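DUF917 domain-containing protein (Chromobacterium violaceum, PDB 2O3I) is of unknown function but has the paired N- and C-terminal domains of the S-Me-THD-like family. Local coordinates at residues G26-A31 with Q329-N334; A106-A111 with G135-S140; G239-A244 with S321-G326. The protein carries 2 engineered substitutions. All coordinates share one frame; numbering follows the deposited sequence.

Interaction 1 (G26-A31 with Q329-N334); sequences GTMISA and QHVFSN
V331 O is met from two directions, by the amide of Q329 in its own loop and by the selenium of M28 from the other segment. Q329 NE2 donates to V331 O at 2.7 Å. The bond lies in the carbonyl plane and uses a lone pair, but it is bent, with 135° at the hydrogen. M28 SE reaches V331 O at 3.5 Å and also lies 4.2 Å from V331 CG2. M28 is a selenomethionine, with selenium where a methionine has its sulfur. Its chain runs out extended through chi2 and then bends at chi3 (78°), which turns the terminal methyl toward the glutamine. M28 CE is 3.3 Å from both Q329 NE2 and Q329 OE1, so the methyl faces the end of the amide and touches both its nitrogen and its oxygen. Q329 CG rests 3.4 Å above one face of the F332 ring, toward its rim. At the other end of the contact, S333 OG stands 4.0 Å from T27 CA. T27 and S333 are the N-cap residues of two helices, 28-35 and 334-337, so two helix starts lie close together. D336 joins them: its OD1 accepts from both S333 OG and M28 N. T27 OG1 has N75 as its partner, and Q329 OE1 accepts from R32, further along helix 28-35. The direct contact between the segments is therefore mainly van der Waals, with a large, polarisable chalcogen, here selenium in place of the methionine sulfur, and its methyl lying against amide and carbonyl groups. Polar ties include R32 and D336, and the N end of helix 28-35 probably stabilises the carboxylate placed there.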
ATOM      1  N   GLY A  26      -3.305  17.595  14.671  1.00 27.02           N
ATOM      2  CA  GLY A  26      -3.882  16.681  15.640  1.00 26.61           C
ATOM      3  C   GLY A  26      -4.665  17.416  16.705  1.00 27.98           C
ATOM      4  O   GLY A  26      -4.302  18.521  17.092  1.00 29.55           O
ATOM      5  N   THR A  27      -5.737  16.796  17.188  1.00 29.02           N
ATOM      6  CA  THR A  27      -6.588  17.402  18.208  1.00 30.41           C
ATOM      7  C   THR A  27      -5.962  17.358  19.590  1.00 30.70           C
ATOM      8  O   THR A  27      -5.201  16.441  19.916  1.00 28.75           O
ATOM      9  CB  THR A  27      -7.942  16.686  18.322  1.00 30.23           C
ATOM     10  OG1 THR A  27      -7.734  15.377  18.866  1.00 29.57           O
ATOM     11  CG2 THR A  27      -8.608  16.564  16.952  1.00 31.96           C
HETATM   12  N   MSE A  28      -6.289  18.359  20.399  1.00 30.43           N
HETATM   13  CA  MSE A  28      -5.796  18.422  21.762  1.00 31.96           C
HETATM   14  C   MSE A  28      -6.463  17.274  22.508  1.00 31.20           C
HETATM   15  O   MSE A  28      -5.921  16.736  23.473  1.00 31.03           O
HETATM   16  CB  MSE A  28      -6.174  19.759  22.399  1.00 35.05           C
HETATM   17  CG  MSE A  28      -5.408  20.943  21.844  1.00 38.50           C
HETATM   18 SE   MSE A  28      -6.159  22.635  22.405  1.00 47.97          SE
HETATM   19  CE  MSE A  28      -5.473  22.723  24.205  1.00 47.68           C
ATOM     20  N   ILE A  29      -7.643  16.896  22.035  1.00 30.20           N
ATOM     21  CA  ILE A  29      -8.399  15.812  22.639  1.00 29.38           C
ATOM     22  C   ILE A  29      -7.574  14.531  22.679  1.00 28.32           C
ATOM     23  O   ILE A  29      -7.403  13.925  23.736  1.00 26.21           O
ATOM     24  CB  ILE A  29      -9.691  15.564  21.857  1.00 31.26           C
ATOM     25  CG1 ILE A  29     -10.473  16.882  21.746  1.00 33.91           C
ATOM     26  CG2 ILE A  29     -10.506  14.469  22.542  1.00 32.56           C
ATOM     27  CD1 ILE A  29     -11.715  16.829  20.865  1.00 35.39           C
ATOM     28  N   SER A  30      -7.052  14.125  21.525  1.00 27.72           N
ATOM     29  CA  SER A  30      -6.247  12.914  21.459  1.00 27.53           C
ATOM     30  C   SER A  30      -4.891  13.136  22.125  1.00 26.14           C
ATOM     31  O   SER A  30      -4.292  12.203  22.638  1.00 25.97           O
ATOM     32  CB  SER A  30      -6.056  12.463  20.003  1.00 28.50           C
ATOM     33  OG  SER A  30      -5.162  13.305  19.298  1.00 32.15           O
ATOM     34  N   ALA A  31      -4.406  14.374  22.117  1.00 27.25           N
ATOM     35  CA  ALA A  31      -3.125  14.676  22.747  1.00 27.08           C
ATOM     36  C   ALA A  31      -3.268  14.539  24.261  1.00 27.75           C
ATOM     37  O   ALA A  31      -2.373  14.024  24.929  1.00 28.67           O
ATOM     38  CB  ALA A  31      -2.670  16.085  22.388  1.00 24.66           C
ATOM     39  N   GLN A 329     -10.495  27.696  27.136  1.00 42.10           N
ATOM     40  CA  GLN A 329      -9.716  27.308  25.969  1.00 39.03           C
ATOM     41  C   GLN A 329      -9.712  28.428  24.937  1.00 35.79           C
ATOM     42  O   GLN A 329     -10.758  28.828  24.433  1.00 35.18           O
ATOM     43  CB  GLN A 329     -10.289  26.026  25.357  1.00 39.53           C
ATOM     44  CG  GLN A 329      -9.393  25.372  24.309  1.00 42.63           C
ATOM     45  CD  GLN A 329      -7.986  25.114  24.820  1.00 43.87           C
ATOM     46  OE1 GLN A 329      -7.794  24.479  25.859  1.00 46.38           O
ATOM     47  NE2 GLN A 329      -6.991  25.603  24.086  1.00 45.03           N
ATOM     48  N   HIS A 330      -8.519  28.925  24.628  1.00 34.51           N
ATOM     49  CA  HIS A 330      -8.347  30.011  23.672  1.00 31.28           C
ATOM     50  C   HIS A 330      -7.945  29.526  22.285  1.00 29.48           C
ATOM     51  O   HIS A 330      -8.283  30.166  21.287  1.00 27.30           O
ATOM     52  CB  HIS A 330      -7.289  30.992  24.188  1.00 31.50           C
ATOM     53  CG  HIS A 330      -7.621  31.598  25.518  1.00 35.30           C
ATOM     54  ND1 HIS A 330      -8.747  32.367  25.728  1.00 35.11           N
ATOM     55  CD2 HIS A 330      -6.971  31.553  26.707  1.00 35.29           C
ATOM     56  CE1 HIS A 330      -8.777  32.770  26.987  1.00 35.07           C
ATOM     57  NE2 HIS A 330      -7.710  32.289  27.601  1.00 38.24           N
ATOM     58  N   VAL A 331      -7.220  28.407  22.231  1.00 28.28           N
ATOM     59  CA  VAL A 331      -6.746  27.844  20.964  1.00 26.56           C
ATOM     60  C   VAL A 331      -7.399  26.509  20.583  1.00 27.98           C
ATOM     61  O   VAL A 331      -7.600  25.622  21.416  1.00 24.01           O
ATOM     62  CB  VAL A 331      -5.202  27.680  20.971  1.00 24.43           C
ATOM     63  CG1 VAL A 331      -4.555  29.017  21.274  1.00 24.12           C
ATOM     64  CG2 VAL A 331      -4.770  26.624  21.999  1.00 22.73           C
ATOM     65  N   PHE A 332      -7.722  26.380  19.300  1.00 30.16           N
ATOM     66  CA  PHE A 332      -8.381  25.188  18.788  1.00 30.57           C
ATOM     67  C   PHE A 332      -7.879  24.806  17.403  1.00 30.84           C
ATOM     68  O   PHE A 332      -7.552  25.669  16.587  1.00 30.14           O
ATOM     69  CB  PHE A 332      -9.888  25.429  18.654  1.00 31.86           C
ATOM     70  CG  PHE A 332     -10.606  25.645  19.949  1.00 33.19           C
ATOM     71  CD1 PHE A 332     -11.301  24.597  20.551  1.00 34.73           C
ATOM     72  CD2 PHE A 332     -10.634  26.902  20.544  1.00 33.80           C
ATOM     73  CE1 PHE A 332     -12.016  24.795  21.729  1.00 35.97           C
ATOM     74  CE2 PHE A 332     -11.344  27.117  21.723  1.00 35.38           C
ATOM     75  CZ  PHE A 332     -12.039  26.061  22.318  1.00 37.33           C
ATOM     76  N   SER A 333      -7.828  23.505  17.143  1.00 30.47           N
ATOM     77  CA  SER A 333      -7.463  23.019  15.822  1.00 29.86           C
ATOM     78  C   SER A 333      -8.848  22.885  15.188  1.00 28.65           C
ATOM     79  O   SER A 333      -9.853  22.875  15.899  1.00 27.44           O
ATOM     80  CB  SER A 333      -6.808  21.637  15.894  1.00 29.55           C
ATOM     81  OG  SER A 333      -7.763  20.642  16.228  1.00 30.53           O
ATOM     82  N   ASN A 334      -8.914  22.788  13.870  1.00 29.05           N
ATOM     83  CA  ASN A 334     -10.205  22.644  13.209  1.00 30.31           C
ATOM     84  C   ASN A 334     -10.977  21.462  13.796  1.00 31.36           C
ATOM     85  O   ASN A 334     -12.194  21.532  13.975  1.00 30.12           O
ATOM     86  CB  ASN A 334     -10.002  22.469  11.709  1.00 28.50           C
ATOM     87  CG  ASN A 334      -9.500  23.737  11.052  1.00 31.15           C
ATOM     88  OD1 ASN A 334      -8.531  23.719  10.289  1.00 30.98           O
ATOM     89  ND2 ASN A 334     -10.160  24.855  11.348  1.00 28.61           N
TER

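Interaction 2 (A106-A111 with G135-S140)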
ATOM      1  N   ALA A 106       9.364  15.225  16.051  1.00 21.95           N
ATOM      2  CA  ALA A 106       8.005  15.386  15.549  1.00 24.07           C
ATOM      3  C   ALA A 106       8.081  15.791  14.086  1.00 23.43           C
ATOM      4  O   ALA A 106       9.013  16.470  13.674  1.00 23.80           O
ATOM      5  CB  ALA A 106       7.263  16.459  16.343  1.00 21.76           C
ATOM      6  N   PRO A 107       7.101  15.376  13.282  1.00 22.65           N
ATOM      7  CA  PRO A 107       7.160  15.759  11.874  1.00 21.50           C
ATOM      8  C   PRO A 107       6.839  17.237  11.660  1.00 22.70           C
ATOM      9  O   PRO A 107       7.403  17.886  10.778  1.00 20.98           O
ATOM     10  CB  PRO A 107       6.121  14.846  11.229  1.00 20.41           C
ATOM     11  CG  PRO A 107       5.094  14.687  12.320  1.00 23.08           C
ATOM     12  CD  PRO A 107       5.955  14.487  13.551  1.00 22.26           C
ATOM     13  N   GLU A 108       5.947  17.760  12.497  1.00 23.87           N
ATOM     14  CA  GLU A 108       5.470  19.139  12.401  1.00 24.60           C
ATOM     15  C   GLU A 108       5.039  19.670  13.770  1.00 24.37           C
ATOM     16  O   GLU A 108       5.113  18.962  14.772  1.00 23.14           O
ATOM     17  CB  GLU A 108       4.263  19.173  11.460  1.00 22.35           C
ATOM     18  CG  GLU A 108       3.287  18.027  11.740  1.00 24.79           C
ATOM     19  CD  GLU A 108       2.010  18.088  10.924  1.00 26.27           C
ATOM     20  OE1 GLU A 108       2.080  18.403   9.720  1.00 27.09           O
ATOM     21  OE2 GLU A 108       0.933  17.802  11.487  1.00 26.28           O
ATOM     22  N   SER A 109       4.595  20.926  13.800  1.00 24.92           N
ATOM     23  CA  SER A 109       4.119  21.547  15.035  1.00 24.44           C
ATOM     24  C   SER A 109       2.624  21.319  15.173  1.00 22.83           C
ATOM     25  O   SER A 109       1.855  21.668  14.281  1.00 23.58           O
ATOM     26  CB  SER A 109       4.386  23.054  15.034  1.00 23.81           C
ATOM     27  OG  SER A 109       5.735  23.339  15.338  1.00 23.81           O
ATOM     28  N   GLY A 110       2.215  20.742  16.296  1.00 22.22           N
ATOM     29  CA  GLY A 110       0.806  20.487  16.522  1.00 20.48           C
ATOM     30  C   GLY A 110       0.603  19.768  17.833  1.00 20.04           C
ATOM     31  O   GLY A 110       1.542  19.195  18.380  1.00 22.31           O
ATOM     32  N   ALA A 111      -0.625  19.781  18.332  1.00 21.07           N
ATOM     33  CA  ALA A 111      -0.945  19.142  19.604  1.00 22.75           C
ATOM     34  C   ALA A 111      -0.425  17.718  19.777  1.00 23.53           C
ATOM     35  O   ALA A 111       0.089  17.381  20.841  1.00 26.51           O
ATOM     36  CB  ALA A 111      -2.451  19.172  19.839  1.00 22.23           C
ATOM     37  N   GLY A 135       7.414  24.088  11.500  1.00 22.20           N
ATOM     38  CA  GLY A 135       7.115  25.129  12.467  1.00 21.00           C
ATOM     39  C   GLY A 135       5.604  25.299  12.485  1.00 22.70           C
ATOM     40  O   GLY A 135       5.062  26.134  13.209  1.00 21.45           O
ATOM     41  N   ARG A 136       4.935  24.501  11.655  1.00 23.83           N
ATOM     42  CA  ARG A 136       3.478  24.495  11.549  1.00 24.92           C
ATOM     43  C   ARG A 136       3.042  23.083  11.166  1.00 25.88           C
ATOM     44  O   ARG A 136       3.882  22.178  11.060  1.00 23.71           O
ATOM     45  CB  ARG A 136       2.998  25.483  10.474  1.00 22.51           C
ATOM     46  CG  ARG A 136       3.655  25.300   9.117  1.00 23.79           C
ATOM     47  CD  ARG A 136       2.873  26.004   8.020  1.00 23.53           C
ATOM     48  NE  ARG A 136       1.546  25.412   7.870  1.00 25.06           N
ATOM     49  CZ  ARG A 136       0.539  25.967   7.204  1.00 24.17           C
ATOM     50  NH1 ARG A 136       0.696  27.141   6.611  1.00 21.57           N
ATOM     51  NH2 ARG A 136      -0.638  25.355   7.157  1.00 24.45           N
ATOM     52  N   ALA A 137       1.744  22.888  10.979  1.00 25.80           N
ATOM     53  CA  ALA A 137       1.225  21.589  10.575  1.00 26.63           C
ATOM     54  C   ALA A 137       0.927  21.710   9.086  1.00 27.16           C
ATOM     55  O   ALA A 137       0.433  22.744   8.635  1.00 26.59           O
ATOM     56  CB  ALA A 137      -0.035  21.244  11.344  1.00 25.47           C
ATOM     57  N   VAL A 138       1.245  20.671   8.323  1.00 26.48           N
ATOM     58  CA  VAL A 138       1.014  20.705   6.884  1.00 27.73           C
ATOM     59  C   VAL A 138       0.171  19.520   6.433  1.00 28.59           C
ATOM     60  O   VAL A 138       0.212  18.453   7.039  1.00 26.99           O
ATOM     61  CB  VAL A 138       2.358  20.706   6.096  1.00 28.78           C
ATOM     62  CG1 VAL A 138       3.248  21.850   6.577  1.00 25.53           C
ATOM     63  CG2 VAL A 138       3.061  19.369   6.251  1.00 25.68           C
ATOM     64  N   PRO A 139      -0.602  19.695   5.348  1.00 30.16           N
ATOM     65  CA  PRO A 139      -1.452  18.620   4.839  1.00 30.83           C
ATOM     66  C   PRO A 139      -0.715  17.436   4.229  1.00 31.00           C
ATOM     67  O   PRO A 139      -1.262  16.335   4.190  1.00 31.26           O
ATOM     68  CB  PRO A 139      -2.334  19.334   3.822  1.00 31.09           C
ATOM     69  CG  PRO A 139      -1.410  20.345   3.257  1.00 32.07           C
ATOM     70  CD  PRO A 139      -0.741  20.899   4.509  1.00 30.59           C
ATOM     71  N   SER A 140       0.503  17.646   3.733  1.00 31.02           N
ATOM     72  CA  SER A 140       1.241  16.533   3.142  1.00 31.73           C
ATOM     73  C   SER A 140       2.762  16.633   3.280  1.00 30.28           C
ATOM     74  O   SER A 140       3.317  17.718   3.405  1.00 31.88           O
ATOM     75  CB  SER A 140       0.845  16.350   1.673  1.00 33.08           C
ATOM     76  OG  SER A 140       1.592  17.196   0.835  1.00 40.86           O
TER
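E108 reaches across to the backbone of R136, A137 and V138, and its atoms meet these three residues in turn. E108 CB sits tightly against R136 O at 3.1 Å. With chi1 at 44°, CG lies between the backbone N and carbonyl carbon, and the chain then extends along the other loop. E108 CD passes 3.6 Å from A137 CA. At the tip the two oxygens divide their work. E108 OE1 accepts from V138 N at 2.8 Å in a nearly straight bond (168°), met from above the carboxylate plane. E108 OE2 lies against A137 CB at 3.6 Å. Next along the chain, S109 N donates to R136 O at 3.1 Å, from above the carbonyl plane. S109 CB packs on G135, while its OG bonds D132. The R136 guanidinium holds A137 O side-on through NE and NH2, and its NH1 reaches P317 O. The two loops follow neighbouring parallel strands, 101-105 and 127-129, linked by helix 111-124 in a beta-alpha-beta crossover. They meet beyond the C-terminal strand ends, with F114 of that helix beside S109 and F373 of helix 367-379 against R136 and V138.

Interaction 3 (G239-A244 with S321-G326); sequences GKVKTA and SYFVEG
T243 is the N-cap of helix 244-255, and E325, just past strand 319-324, accepts the N-H of the first helix residue. E325 OE1 accepts from A244 N at 2.9 Å and 164°, on the anti side of the carboxylate and somewhat out of its plane. E325 has an extended chain beyond CG, which carries OE1 past T243 to the helix start. T243 OG1 takes a second helix N-H, that of A246. One residue beyond E325, G326 N donates to K242 O at 3.2 Å, in the carbonyl plane. E325 CA adds a CA-H...O contact to K242 O at 3.3 Å. K242 CB lies 3.5 Å from G326 O, while its NZ goes on to a salt bridge with E327. The F323 ring packs against the backbone of residues 241-244. Its CG is anti to the backbone N (chi1 -174°), which directs the ring to that loop. T243 O lies over one ring face. V241 O comes to the ring edge, near the plane, 3.2 Å from F323 CZ. V241 CG2 touches F323 CE2 at 3.7 Å. H330 meets the F323 ring nearly parallel, and M247 of helix 244-255 also packs on it. The contact thus pairs an aromatic ring with backbone carbonyls and a carboxylate with a helix start. The positive end of the helix probably favours the charge on E325. V241 O, at the ring edge, probably meets the electropositive ring hydrogens favourably; T243 O, over the face, probably gains less.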
ATOM      1  N   GLY A 239      -3.444  31.859  32.091  1.00 28.91           N
ATOM      2  CA  GLY A 239      -4.390  32.948  31.883  1.00 29.71           C
ATOM      3  C   GLY A 239      -3.782  34.319  31.632  1.00 31.43           C
ATOM      4  O   GLY A 239      -4.365  35.337  32.021  1.00 33.32           O
ATOM      5  N   LYS A 240      -2.620  34.365  30.978  1.00 30.92           N
ATOM      6  CA  LYS A 240      -1.959  35.637  30.697  1.00 30.95           C
ATOM      7  C   LYS A 240      -2.334  36.223  29.338  1.00 32.71           C
ATOM      8  O   LYS A 240      -1.966  37.351  29.021  1.00 33.33           O
ATOM      9  CB  LYS A 240      -0.436  35.481  30.768  1.00 30.61           C
ATOM     10  CG  LYS A 240       0.113  35.067  32.134  1.00 28.83           C
ATOM     11  CD  LYS A 240       1.642  34.998  32.105  1.00 28.77           C
ATOM     12  CE  LYS A 240       2.228  34.420  33.397  1.00 27.84           C
ATOM     13  NZ  LYS A 240       3.717  34.323  33.314  1.00 29.08           N
ATOM     14  N   VAL A 241      -3.061  35.458  28.533  1.00 34.41           N
ATOM     15  CA  VAL A 241      -3.467  35.926  27.211  1.00 36.41           C
ATOM     16  C   VAL A 241      -4.904  35.497  26.913  1.00 36.10           C
ATOM     17  O   VAL A 241      -5.153  34.392  26.420  1.00 36.50           O
ATOM     18  CB  VAL A 241      -2.483  35.404  26.122  1.00 37.87           C
ATOM     19  CG1 VAL A 241      -2.190  33.944  26.345  1.00 40.04           C
ATOM     20  CG2 VAL A 241      -3.051  35.627  24.738  1.00 37.58           C
ATOM     21  N   LYS A 242      -5.841  36.393  27.218  1.00 34.90           N
ATOM     22  CA  LYS A 242      -7.268  36.130  27.040  1.00 35.75           C
ATOM     23  C   LYS A 242      -7.922  36.915  25.898  1.00 34.24           C
ATOM     24  O   LYS A 242      -9.130  36.815  25.681  1.00 33.29           O
ATOM     25  CB  LYS A 242      -8.006  36.443  28.345  1.00 38.31           C
ATOM     26  CG  LYS A 242      -7.497  35.693  29.578  1.00 38.26           C
ATOM     27  CD  LYS A 242      -8.225  36.175  30.829  1.00 38.53           C
ATOM     28  CE  LYS A 242      -7.829  35.389  32.066  1.00 38.68           C
ATOM     29  NZ  LYS A 242      -8.218  33.954  31.961  1.00 41.92           N
ATOM     30  N   THR A 243      -7.127  37.700  25.181  1.00 33.19           N
ATOM     31  CA  THR A 243      -7.630  38.489  24.065  1.00 32.48           C
ATOM     32  C   THR A 243      -6.697  38.365  22.872  1.00 33.07           C
ATOM     33  O   THR A 243      -5.494  38.132  23.029  1.00 33.19           O
ATOM     34  CB  THR A 243      -7.720  39.987  24.412  1.00 32.16           C
ATOM     35  OG1 THR A 243      -6.414  40.471  24.745  1.00 32.52           O
ATOM     36  CG2 THR A 243      -8.664  40.221  25.575  1.00 31.68           C
ATOM     37  N   ALA A 244      -7.255  38.536  21.678  1.00 32.43           N
ATOM     38  CA  ALA A 244      -6.475  38.465  20.454  1.00 33.10           C
ATOM     39  C   ALA A 244      -5.323  39.471  20.511  1.00 33.07           C
ATOM     40  O   ALA A 244      -4.201  39.164  20.108  1.00 32.97           O
ATOM     41  CB  ALA A 244      -7.373  38.750  19.245  1.00 32.00           C
ATOM     42  N   SER A 321      -4.485  30.827  12.431  1.00 22.74           N
ATOM     43  CA  SER A 321      -4.940  30.265  13.698  1.00 25.95           C
ATOM     44  C   SER A 321      -6.032  31.073  14.374  1.00 25.20           C
ATOM     45  O   SER A 321      -6.067  32.298  14.282  1.00 25.92           O
ATOM     46  CB  SER A 321      -3.762  30.122  14.670  1.00 25.83           C
ATOM     47  OG  SER A 321      -2.804  29.219  14.165  1.00 29.44           O
ATOM     48  N   TYR A 322      -6.905  30.367  15.079  1.00 25.22           N
ATOM     49  CA  TYR A 322      -8.009  30.999  15.776  1.00 25.30           C
ATOM     50  C   TYR A 322      -7.599  31.382  17.190  1.00 25.72           C
ATOM     51  O   TYR A 322      -6.656  30.819  17.762  1.00 24.12           O
ATOM     52  CB  TYR A 322      -9.201  30.043  15.883  1.00 23.40           C
ATOM     53  CG  TYR A 322      -9.587  29.342  14.603  1.00 26.35           C
ATOM     54  CD1 TYR A 322     -10.064  30.059  13.507  1.00 26.95           C
ATOM     55  CD2 TYR A 322      -9.469  27.956  14.489  1.00 26.73           C
ATOM     56  CE1 TYR A 322     -10.412  29.411  12.326  1.00 27.45           C
ATOM     57  CE2 TYR A 322      -9.813  27.298  13.316  1.00 26.07           C
ATOM     58  CZ  TYR A 322     -10.280  28.030  12.238  1.00 27.77           C
ATOM     59  OH  TYR A 322     -10.589  27.388  11.066  1.00 27.59           O
ATOM     60  N   PHE A 323      -8.310  32.360  17.733  1.00 25.58           N
ATOM     61  CA  PHE A 323      -8.122  32.772  19.107  1.00 26.46           C
ATOM     62  C   PHE A 323      -9.499  33.127  19.640  1.00 28.29           C
ATOM     63  O   PHE A 323     -10.132  34.088  19.199  1.00 27.15           O
ATOM     64  CB  PHE A 323      -7.175  33.965  19.274  1.00 25.65           C
ATOM     65  CG  PHE A 323      -6.884  34.273  20.722  1.00 27.51           C
ATOM     66  CD1 PHE A 323      -7.783  35.020  21.491  1.00 26.40           C
ATOM     67  CD2 PHE A 323      -5.783  33.696  21.357  1.00 28.46           C
ATOM     68  CE1 PHE A 323      -7.595  35.176  22.869  1.00 26.67           C
ATOM     69  CE2 PHE A 323      -5.587  33.848  22.741  1.00 27.00           C
ATOM     70  CZ  PHE A 323      -6.496  34.585  23.494  1.00 26.57           C
ATOM     71  N   VAL A 324      -9.970  32.321  20.581  1.00 30.32           N
ATOM     72  CA  VAL A 324     -11.266  32.542  21.179  1.00 30.69           C
ATOM     73  C   VAL A 324     -11.071  33.317  22.481  1.00 33.30           C
ATOM     74  O   VAL A 324     -10.538  32.797  23.461  1.00 32.01           O
ATOM     75  CB  VAL A 324     -11.968  31.201  21.456  1.00 30.06           C
ATOM     76  CG1 VAL A 324     -13.435  31.444  21.826  1.00 28.80           C
ATOM     77  CG2 VAL A 324     -11.862  30.306  20.227  1.00 25.64           C
ATOM     78  N   GLU A 325     -11.498  34.574  22.474  1.00 36.73           N
ATOM     79  CA  GLU A 325     -11.368  35.431  23.638  1.00 40.51           C
ATOM     80  C   GLU A 325     -12.313  35.004  24.757  1.00 43.36           C
ATOM     81  O   GLU A 325     -13.251  34.234  24.536  1.00 43.13           O
ATOM     82  CB  GLU A 325     -11.641  36.881  23.241  1.00 40.28           C
ATOM     83  CG  GLU A 325     -10.631  37.438  22.247  1.00 41.36           C
ATOM     84  CD  GLU A 325     -10.851  38.906  21.937  1.00 41.53           C
ATOM     85  OE1 GLU A 325      -9.929  39.538  21.375  1.00 41.06           O
ATOM     86  OE2 GLU A 325     -11.945  39.427  22.250  1.00 41.73           O
ATOM     87  N   GLY A 326     -12.052  35.510  25.960  1.00 45.77           N
ATOM     88  CA  GLY A 326     -12.879  35.180  27.108  1.00 48.18           C
ATOM     89  C   GLY A 326     -12.122  34.363  28.134  1.00 49.31           C
ATOM     90  O   GLY A 326     -10.916  34.523  28.303  1.00 51.13           O
TER

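From the N terminus, the first contact segment is 26-31, at the start of helix 28-35. The segment 329-334 closes onto it much later, so interaction 1 spans the longest loop of the three, almost 300 residues. Interactions 2 and 3 both lie within that loop, one after the other. Interaction 2 closes a short loop around helix 111-124 in the N-terminal domain. Interaction 3 ties the start of helix 244-255 to strand 319-324 in the C-terminal domain. Interaction 1 joins the two domains and touches both other contacts: M28 and A31 pack on A111, and the backbones of H330 and V324 pair. Interactions 2 and 3 do not touch, with centres about 22 Å apart.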